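Local coordinates for alpha-hemoglobin-stabilizing protein (Homo sapiens, PDB 1Z8U) that acts as a chaperone in erythroid cells, binding free alpha-hemoglobin and protecting it from precipitation and harmful aggregation, at residues Gly14-Ser19 with Glu73-Ala78; Phe27-Ser33 with Lys84-Phe88. The protein carries 1 engineered substitution. One frame throughout, in Å; residues are numbered along the deposited sequence.

Interaction 1: Gly14-Ser19 with Glu73-Ala78; sequences GLKEFS and ELNTLA
Phe18 lays one face of its ring against Leu74, whose CD2 methyl stands 3.6 Å above the ring plane of Phe18, offset toward the rim near CG, in a CH-pi contact. At the ring's edge, in its plane, comes Leu77 CB. Further along the rim, Phe18 CE2 meets the methyl of Ala78, CB, at 4.1 Å and also lies against the backbone of Leu74 and Ala78. With CG anti to the backbone N (chi1 -170°), the Phe18 ring is carried out to the 73-78 segment, where the Phe18 and Leu77 side chains run alongside each other, pointing opposite ways. Beyond the two segments, Tyr48 of helix 34-52 pairs edge-to-face with Phe18, while Met45 packs on Phe18, Leu74 and Ala78.

One turn earlier, Leu15 straddles Glu73 with its fork: CD1 touches Glu73 CB at 3.4 Å, and CD2 reaches both that carbon and the methyl CD2 of Leu74, the latter at 3.6 Å. The Glu73 chain then bends at chi2 and takes its carboxylate away from the seam. Leu77 CD2 rests against Ser19 OG at 3.1 Å, close also to Leu15 O. That hydroxyl is turned back on its own helix, donating to Leu15 O at 3.1 Å and nearly along the C=O axis (169°).

The segments run in roughly the same direction, 24° apart, with short-segment axes 10.0 Å apart at closest approach, as expected for the first and third helices of an up-down-up three-helix bundle, here 5-23 and 60-86. No hydrogen bond crosses between them. Cohesion therefore comes from methyls, ring and aliphatic carbons; the serine proton is used within its own helix, which probably makes the leucine methyl beside it tolerable.

Interaction 2: Phe27-Ser33 with Lys84-Phe88; sequences FNDALVS and KYRDF. Engineered in segment 27-33: Ala30 (natural residue Pro).
Tyr85 OH donates a hydrogen bond to Val32 O, which lies in the plane of the tyrosine ring, at its edge; the modelled 2.4 Å between Tyr85 OH and Val32 O is very short, so the exact length is doubtful. Ala30 CB, at an engineered position (proline in nature), lies near the ring plane on the CE2 side, 3.6 Å from Tyr85 CE2, while Val32 O is on the CE1 side. A chi1 of -178°, CG opposite the main-chain nitrogen, carries the Tyr85 ring from helix 60-86 to the loop.

Tyr85 also drives its edge into Phe27: CD2 lies over the centre of the Phe27 ring, 3.5 Å above its plane, and the two planes stand at 85° in a T-shaped pair. Phe27, Tyr85 and Phe88 form an aromatic cluster that joins the loop between helices 5-23 and 34-52 to the end of helix 60-86, the third of the bundle, and the residues just past it. Phe27 in turn points its edge toward the face of Phe88, centroids 5.3 Å apart and planes at 59°. Phe27 CB lies over the Phe88 face, 3.5 Å from the ring centroid, a CH-pi contact. Lys84 lends aliphatic carbons, its CG lying 3.9 Å from Phe27 CE2. Met37 of helix 34-52 packs on both Val32 and Tyr85, while Ser33 OG caps the start of that helix through Asp36 N.

Overall arrangement
Both contacts use helix 60-86, with centres about 19 Å apart and nearest atoms about 7 Å apart, so they do not touch. Interaction 1 lies near the middle of the bundle, its centre about 4 Å from the chain centre, and joins helix to helix; interaction 2 is a surface contact, its centre about 18 Å from the chain centre, where a loop meets the helix end. Their segments alternate along the chain, and helix 34-52 packs on both through Met45 and Met37. Each also borders the other protein of the assembly: Glu17 in interaction 1 and Leu31 in interaction 2 pack on its apolar side chains, and Asp29 O accepts a weak hydrogen bond from one of its basic residues.

Interaction 1: Gly14-Ser19 with Glu73-Ala78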
# COMPACT_ATOMS: atom_id res chain seq x y z
N GLY A 14 -10.20 7.81 -11.12
CA GLY A 14 -9.10 7.74 -10.18
C GLY A 14 -9.33 8.54 -8.91
O GLY A 14 -8.77 8.23 -7.86
N LEU A 15 -10.16 9.57 -9.00
CA LEU A 15 -10.46 10.41 -7.85
C LEU A 15 -11.52 9.76 -6.97
O LEU A 15 -11.62 10.04 -5.78
CB LEU A 15 -10.91 11.79 -8.33
CG LEU A 15 -9.84 12.57 -9.09
CD1 LEU A 15 -10.45 13.80 -9.73
CD2 LEU A 15 -8.72 12.96 -8.14
N LYS A 16 -12.33 8.90 -7.57
CA LYS A 16 -13.36 8.21 -6.81
C LYS A 16 -12.63 7.08 -6.11
O LYS A 16 -12.77 6.88 -4.90
CB LYS A 16 -14.45 7.66 -7.74
CG LYS A 16 -15.70 7.21 -6.99
CD LYS A 16 -16.80 6.74 -7.93
CE LYS A 16 -18.08 6.45 -7.16
NZ LYS A 16 -17.88 5.43 -6.09
N GLU A 17 -11.84 6.35 -6.89
CA GLU A 17 -11.05 5.23 -6.38
C GLU A 17 -10.13 5.74 -5.28
O GLU A 17 -9.91 5.06 -4.28
CB GLU A 17 -10.24 4.61 -7.53
CG GLU A 17 -11.11 4.07 -8.67
CD GLU A 17 -10.33 3.77 -9.96
OE1 GLU A 17 -10.95 3.30 -10.94
OE2 GLU A 17 -9.10 4.02 -9.99
N PHE A 18 -9.60 6.95 -5.45
CA PHE A 18 -8.71 7.53 -4.47
C PHE A 18 -9.43 7.87 -3.16
O PHE A 18 -8.83 7.84 -2.08
CB PHE A 18 -8.07 8.80 -5.03
CG PHE A 18 -6.95 9.34 -4.18
CD1 PHE A 18 -5.76 8.63 -4.05
CD2 PHE A 18 -7.09 10.54 -3.50
CE1 PHE A 18 -4.73 9.10 -3.25
CE2 PHE A 18 -6.07 11.03 -2.70
CZ PHE A 18 -4.89 10.31 -2.57
N SER A 19 -10.72 8.18 -3.26
CA SER A 19 -11.49 8.52 -2.08
C SER A 19 -11.86 7.30 -1.26
O SER A 19 -11.81 7.34 -0.04
CB SER A 19 -12.76 9.28 -2.48
OG SER A 19 -12.43 10.60 -2.87
N GLU A 73 -6.02 17.30 -8.71
CA GLU A 73 -7.21 16.84 -8.01
C GLU A 73 -6.92 15.87 -6.87
O GLU A 73 -7.53 15.95 -5.81
CB GLU A 73 -8.19 16.20 -9.00
CG GLU A 73 -8.74 17.17 -10.04
CD GLU A 73 -9.56 18.29 -9.42
OE1 GLU A 73 -10.01 19.18 -10.18
OE2 GLU A 73 -9.78 18.29 -8.19
N LEU A 74 -5.98 14.95 -7.10
CA LEU A 74 -5.62 13.98 -6.07
C LEU A 74 -5.19 14.73 -4.81
O LEU A 74 -5.49 14.30 -3.69
CB LEU A 74 -4.49 13.09 -6.57
CG LEU A 74 -4.90 12.14 -7.70
CD1 LEU A 74 -3.67 11.51 -8.32
CD2 LEU A 74 -5.84 11.08 -7.16
N ASN A 75 -4.50 15.84 -5.00
CA ASN A 75 -4.04 16.67 -3.90
C ASN A 75 -5.21 17.30 -3.16
O ASN A 75 -5.21 17.39 -1.94
CB ASN A 75 -3.12 17.77 -4.42
CG ASN A 75 -1.90 17.23 -5.14
OD1 ASN A 75 -1.09 17.98 -5.67
ND2 ASN A 75 -1.77 15.91 -5.16
N THR A 76 -6.21 17.73 -3.92
CA THR A 76 -7.39 18.37 -3.34
C THR A 76 -8.13 17.43 -2.39
O THR A 76 -8.79 17.89 -1.45
CB THR A 76 -8.36 18.85 -4.45
OG1 THR A 76 -7.63 19.66 -5.38
CG2 THR A 76 -9.49 19.67 -3.85
N LEU A 77 -8.03 16.13 -2.62
CA LEU A 77 -8.68 15.15 -1.75
C LEU A 77 -7.73 14.81 -0.61
O LEU A 77 -8.14 14.69 0.54
CB LEU A 77 -9.02 13.88 -2.53
CG LEU A 77 -10.26 13.88 -3.43
CD1 LEU A 77 -10.14 14.97 -4.47
CD2 LEU A 77 -10.40 12.52 -4.10
N ALA A 78 -6.46 14.66 -0.95
CA ALA A 78 -5.42 14.32 0.02
C ALA A 78 -5.22 15.38 1.10
O ALA A 78 -4.93 15.05 2.25
CB ALA A 78 -4.10 14.08 -0.71

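Interaction 2: Phe27-Ser33 with Lys84-Phe88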
# COMPACT_ATOMS: atom_id res chain seq x y z
N PHE A 27 -7.52 5.74 11.26
CA PHE A 27 -6.46 6.41 12.00
C PHE A 27 -5.95 5.71 13.25
O PHE A 27 -4.75 5.73 13.51
CB PHE A 27 -6.88 7.84 12.35
CG PHE A 27 -6.93 8.77 11.16
CD1 PHE A 27 -6.57 8.32 9.89
CD2 PHE A 27 -7.32 10.09 11.31
CE1 PHE A 27 -6.61 9.18 8.79
CE2 PHE A 27 -7.36 10.96 10.22
CZ PHE A 27 -7.01 10.50 8.96
N ASN A 28 -6.83 5.08 14.02
CA ASN A 28 -6.36 4.41 15.23
C ASN A 28 -5.36 3.31 14.90
O ASN A 28 -4.76 2.71 15.79
CB ASN A 28 -7.52 3.81 16.03
CG ASN A 28 -8.00 4.74 17.13
OD1 ASN A 28 -7.21 5.21 17.95
ND2 ASN A 28 -9.31 5.00 17.16
N ASP A 29 -5.18 3.07 13.60
CA ASP A 29 -4.25 2.05 13.13
C ASP A 29 -3.20 2.63 12.18
O ASP A 29 -3.01 2.12 11.07
CB ASP A 29 -5.03 0.93 12.44
CG ASP A 29 -6.16 0.38 13.30
OD1 ASP A 29 -5.91 -0.01 14.46
OD2 ASP A 29 -7.31 0.33 12.81
N ALA A 30 -2.52 3.69 12.61
CA ALA A 30 -1.49 4.32 11.78
C ALA A 30 -0.09 4.28 12.40
O ALA A 30 0.87 3.91 11.74
CB ALA A 30 -1.87 5.76 11.49
N LEU A 31 0.01 4.65 13.68
CA LEU A 31 1.28 4.69 14.40
C LEU A 31 2.42 5.25 13.56
O LEU A 31 3.59 5.16 13.94
CB LEU A 31 1.68 3.31 14.93
CG LEU A 31 0.87 2.74 16.10
CD1 LEU A 31 1.39 1.35 16.45
CD2 LEU A 31 0.97 3.67 17.30
N VAL A 32 2.08 5.82 12.41
CA VAL A 32 3.07 6.40 11.54
C VAL A 32 3.07 7.90 11.83
O VAL A 32 2.04 8.48 12.18
CB VAL A 32 2.71 6.14 10.06
CG1 VAL A 32 1.38 6.77 9.72
CG2 VAL A 32 3.80 6.68 9.17
N SER A 33 4.24 8.53 11.71
CA SER A 33 4.36 9.95 11.98
C SER A 33 3.72 10.79 10.87
O SER A 33 3.40 10.28 9.79
CB SER A 33 5.83 10.32 12.13
OG SER A 33 6.53 10.19 10.90
N LYS A 84 -7.04 16.23 8.58
CA LYS A 84 -7.76 15.47 9.59
C LYS A 84 -6.77 14.60 10.35
O LYS A 84 -6.79 14.56 11.58
CB LYS A 84 -8.84 14.61 8.95
CG LYS A 84 -9.77 13.98 9.98
CD LYS A 84 -10.76 13.00 9.35
CE LYS A 84 -11.61 12.33 10.42
NZ LYS A 84 -12.48 11.25 9.85
N TYR A 85 -5.88 13.92 9.62
CA TYR A 85 -4.88 13.07 10.26
C TYR A 85 -3.92 13.91 11.07
O TYR A 85 -3.41 13.48 12.10
CB TYR A 85 -4.10 12.27 9.21
CG TYR A 85 -3.08 11.33 9.82
CD1 TYR A 85 -1.74 11.69 9.93
CD2 TYR A 85 -3.46 10.08 10.30
CE1 TYR A 85 -0.80 10.84 10.52
CE2 TYR A 85 -2.54 9.22 10.89
CZ TYR A 85 -1.21 9.60 11.00
OH TYR A 85 -0.31 8.74 11.59
N ARG A 86 -3.66 15.12 10.59
CA ARG A 86 -2.76 16.03 11.27
C ARG A 86 -3.38 16.32 12.63
O ARG A 86 -2.68 16.42 13.64
CB ARG A 86 -2.63 17.32 10.48
CG ARG A 86 -1.38 18.11 10.79
CD ARG A 86 -0.46 18.10 9.59
NE ARG A 86 -1.12 18.61 8.40
CZ ARG A 86 -0.58 18.59 7.18
NH1 ARG A 86 0.63 18.09 7.00
NH2 ARG A 86 -1.26 19.08 6.15
N ASP A 87 -4.70 16.45 12.64
CA ASP A 87 -5.45 16.73 13.86
C ASP A 87 -5.80 15.44 14.60
O ASP A 87 -6.84 15.34 15.23
CB ASP A 87 -6.72 17.51 13.53
CG ASP A 87 -7.45 18.01 14.78
OD1 ASP A 87 -6.81 18.71 15.60
OD2 ASP A 87 -8.65 17.71 14.94
N PHE A 88 -4.90 14.46 14.52
CA PHE A 88 -5.10 13.19 15.19
C PHE A 88 -3.94 13.04 16.17
O PHE A 88 -3.90 12.11 16.97
CB PHE A 88 -5.10 12.04 14.18
CG PHE A 88 -5.57 10.74 14.75
CD1 PHE A 88 -6.88 10.60 15.22
CD2 PHE A 88 -4.72 9.65 14.83
CE1 PHE A 88 -7.32 9.39 15.76
CE2 PHE A 88 -5.15 8.44 15.37
CZ PHE A 88 -6.45 8.31 15.83